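Local coordinates for methyltransferase small domain-containing protein (Thermoplasma acidophilum, PDB 1NE2) that is of unknown function but is probably a transferase, perhaps an S-adenosylmethionine-dependent methyltransferase, at residues E168-T173 and A190-V195. Residues are numbered along the deposited sequence; the frame is centred on the assembly and turned at random.
Sequences EKVYIT and AVIFGV
Ala190 lies beside Val170 across the antiparallel strand pair, its CB 3.4 Å from Val170 CG2, tighter than usual van der Waals contact. A methyl suits this position because Ile172 also settles on it, with CG1 3.8 Å from Ala190 CB. Val170 and Ala190 exchange two backbone hydrogen bonds: Val170 N reaches Ala190 O from well above the carbonyl plane, whereas Ala190 N meets Val170 O at 2.8 Å. Two residues along, past the non-hydrogen-bonded pair Lys169 and Val191, Glu168 and Ile192 exchange two more, and Val191 CA adds a C-H...O contact to Glu168 O. Strand 187-197, the one reversed strand of the sheet, lies between 142-147 and the edge strand 162-173; the order 3-2-1-4-5-7-6 is that of Rossmann-like class I methyltransferases, consistent with the family. On the face carrying Val170, the extended chi2 of Ile192 (175°) sends CD1 to within 3.5 Å of Val170 CG1, the two side chains crossing at about a right angle. Ile192 is long enough to reach helix 34-46 as well, touching Tyr39 and Phe40. Replacing Val170 with an alanine would probably open a gap between Ala190 and the end of Ile192, since both branches that touch them would be gone. Glu168 is only partly exposed; its long, extended chain carries the carboxylate to the same helix, where OE2 hydrogen-bonds to Tyr39 OH and OE1 lies near the like-charged Glu43.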
ATOM      1  N   GLU B 168       5.025   0.978  25.635  1.00 19.61           N
ATOM      2  CA  GLU B 168       5.111   2.246  26.326  1.00 18.40           C
ATOM      3  C   GLU B 168       3.824   2.752  26.953  1.00 17.87           C
ATOM      4  O   GLU B 168       2.760   2.732  26.333  1.00 17.94           O
ATOM      5  CB  GLU B 168       5.643   3.276  25.332  1.00 17.93           C
ATOM      6  CG  GLU B 168       5.800   4.674  25.880  1.00 20.60           C
ATOM      7  CD  GLU B 168       6.209   5.649  24.802  1.00 23.21           C
ATOM      8  OE1 GLU B 168       6.455   5.203  23.661  1.00 24.33           O
ATOM      9  OE2 GLU B 168       6.289   6.856  25.091  1.00 20.96           O
ATOM     10  N   LYS B 169       3.934   3.226  28.189  1.00 19.28           N
ATOM     11  CA  LYS B 169       2.779   3.756  28.892  1.00 21.93           C
ATOM     12  C   LYS B 169       2.587   5.223  28.512  1.00 21.81           C
ATOM     13  O   LYS B 169       3.531   6.011  28.543  1.00 21.24           O
ATOM     14  CB  LYS B 169       2.983   3.635  30.407  1.00 25.58           C
ATOM     15  CG  LYS B 169       1.837   4.192  31.235  1.00 32.83           C
ATOM     16  CD  LYS B 169       2.115   4.085  32.730  1.00 39.72           C
ATOM     17  CE  LYS B 169       3.292   4.960  33.142  1.00 41.77           C
ATOM     18  NZ  LYS B 169       3.526   4.929  34.617  1.00 45.61           N
ATOM     19  N   VAL B 170       1.367   5.574  28.132  1.00 22.71           N
ATOM     20  CA  VAL B 170       1.033   6.946  27.773  1.00 25.53           C
ATOM     21  C   VAL B 170      -0.256   7.273  28.511  1.00 24.97           C
ATOM     22  O   VAL B 170      -1.131   6.422  28.658  1.00 23.07           O
ATOM     23  CB  VAL B 170       0.826   7.117  26.246  1.00 29.81           C
ATOM     24  CG1 VAL B 170       2.116   6.804  25.511  1.00 32.09           C
ATOM     25  CG2 VAL B 170      -0.279   6.216  25.762  1.00 32.07           C
ATOM     26  N   TYR B 171      -0.370   8.500  28.997  1.00 21.97           N
ATOM     27  CA  TYR B 171      -1.567   8.871  29.728  1.00 26.34           C
ATOM     28  C   TYR B 171      -2.565   9.625  28.876  1.00 25.39           C
ATOM     29  O   TYR B 171      -2.200  10.481  28.064  1.00 27.21           O
ATOM     30  CB  TYR B 171      -1.188   9.680  30.969  1.00 29.77           C
ATOM     31  CG  TYR B 171      -0.543   8.831  32.037  1.00 32.49           C
ATOM     32  CD1 TYR B 171      -1.314   8.001  32.849  1.00 36.75           C
ATOM     33  CD2 TYR B 171       0.840   8.818  32.207  1.00 36.93           C
ATOM     34  CE1 TYR B 171      -0.727   7.176  33.802  1.00 40.24           C
ATOM     35  CE2 TYR B 171       1.441   7.991  33.160  1.00 39.45           C
ATOM     36  CZ  TYR B 171       0.650   7.175  33.952  1.00 41.16           C
ATOM     37  OH  TYR B 171       1.230   6.355  34.894  1.00 45.81           O
ATOM     38  N   ILE B 172      -3.832   9.272  29.055  1.00 27.06           N
ATOM     39  CA  ILE B 172      -4.936   9.889  28.333  1.00 25.11           C
ATOM     40  C   ILE B 172      -5.870  10.500  29.367  1.00 24.65           C
ATOM     41  O   ILE B 172      -6.147   9.887  30.396  1.00 23.56           O
ATOM     42  CB  ILE B 172      -5.715   8.839  27.509  1.00 27.38           C
ATOM     43  CG1 ILE B 172      -4.800   8.248  26.435  1.00 30.22           C
ATOM     44  CG2 ILE B 172      -6.947   9.474  26.869  1.00 26.46           C
ATOM     45  CD1 ILE B 172      -4.267   9.279  25.445  1.00 28.26           C
ATOM     46  N   THR B 173      -6.352  11.707  29.098  1.00 24.26           N
ATOM     47  CA  THR B 173      -7.246  12.373  30.037  1.00 23.92           C
ATOM     48  C   THR B 173      -8.659  11.805  30.037  1.00 22.54           C
ATOM     49  O   THR B 173      -9.189  11.429  28.997  1.00 23.52           O
ATOM     50  CB  THR B 173      -7.338  13.886  29.730  1.00 25.20           C
ATOM     51  OG1 THR B 173      -6.091  14.513  30.052  1.00 25.26           O
ATOM     52  CG2 THR B 173      -8.459  14.539  30.542  1.00 27.59           C
ATOM     53  N   ALA B 190      -2.908   4.292  28.803  1.00 24.15           N
ATOM     54  CA  ALA B 190      -3.023   3.714  27.473  1.00 18.12           C
ATOM     55  C   ALA B 190      -1.678   3.047  27.234  1.00 18.60           C
ATOM     56  O   ALA B 190      -0.730   3.258  27.997  1.00 19.51           O
ATOM     57  CB  ALA B 190      -3.275   4.803  26.428  1.00 17.56           C
ATOM     58  N   VAL B 191      -1.587   2.237  26.190  1.00 17.68           N
ATOM     59  CA  VAL B 191      -0.337   1.559  25.898  1.00 17.31           C
ATOM     60  C   VAL B 191      -0.026   1.571  24.410  1.00 17.82           C
ATOM     61  O   VAL B 191      -0.914   1.395  23.572  1.00 18.11           O
ATOM     62  CB  VAL B 191      -0.361   0.089  26.401  1.00 17.46           C
ATOM     63  CG1 VAL B 191      -1.424  -0.710  25.661  1.00 16.85           C
ATOM     64  CG2 VAL B 191       1.011  -0.544  26.218  1.00 17.15           C
ATOM     65  N   ILE B 192       1.245   1.803  24.101  1.00 16.16           N
ATOM     66  CA  ILE B 192       1.737   1.815  22.734  1.00 18.27           C
ATOM     67  C   ILE B 192       2.614   0.588  22.536  1.00 16.36           C
ATOM     68  O   ILE B 192       3.554   0.362  23.304  1.00 17.95           O
ATOM     69  CB  ILE B 192       2.596   3.068  22.445  1.00 16.59           C
ATOM     70  CG1 ILE B 192       1.710   4.317  22.399  1.00 19.38           C
ATOM     71  CG2 ILE B 192       3.350   2.894  21.116  1.00 19.93           C
ATOM     72  CD1 ILE B 192       2.498   5.612  22.237  1.00 19.15           C
ATOM     73  N   PHE B 193       2.294  -0.199  21.514  1.00 16.42           N
ATOM     74  CA  PHE B 193       3.055  -1.399  21.175  1.00 16.51           C
ATOM     75  C   PHE B 193       3.714  -1.224  19.817  1.00 15.36           C
ATOM     76  O   PHE B 193       3.109  -0.670  18.905  1.00 14.87           O
ATOM     77  CB  PHE B 193       2.136  -2.625  21.107  1.00 16.54           C
ATOM     78  CG  PHE B 193       1.890  -3.274  22.432  1.00 17.26           C
ATOM     79  CD1 PHE B 193       2.913  -3.955  23.083  1.00 21.71           C
ATOM     80  CD2 PHE B 193       0.640  -3.196  23.041  1.00 18.19           C
ATOM     81  CE1 PHE B 193       2.693  -4.552  24.330  1.00 22.09           C
ATOM     82  CE2 PHE B 193       0.412  -3.790  24.287  1.00 17.78           C
ATOM     83  CZ  PHE B 193       1.441  -4.467  24.927  1.00 21.53           C
ATOM     84  N   GLY B 194       4.956  -1.690  19.713  1.00 14.82           N
ATOM     85  CA  GLY B 194       5.709  -1.665  18.472  1.00 15.58           C
ATOM     86  C   GLY B 194       6.244  -3.080  18.380  1.00 17.49           C
ATOM     87  O   GLY B 194       6.930  -3.529  19.302  1.00 16.56           O
ATOM     88  N   VAL B 195       5.930  -3.786  17.295  1.00 15.79           N
ATOM     89  CA  VAL B 195       6.352  -5.181  17.141  1.00 17.36           C
ATOM     90  C   VAL B 195       6.946  -5.497  15.768  1.00 17.39           C
ATOM     91  O   VAL B 195       6.460  -5.003  14.743  1.00 16.29           O
ATOM     92  CB  VAL B 195       5.146  -6.141  17.349  1.00 18.26           C
ATOM     93  CG1 VAL B 195       5.641  -7.569  17.549  1.00 18.04           C
ATOM     94  CG2 VAL B 195       4.297  -5.683  18.529  1.00 16.59           C
TER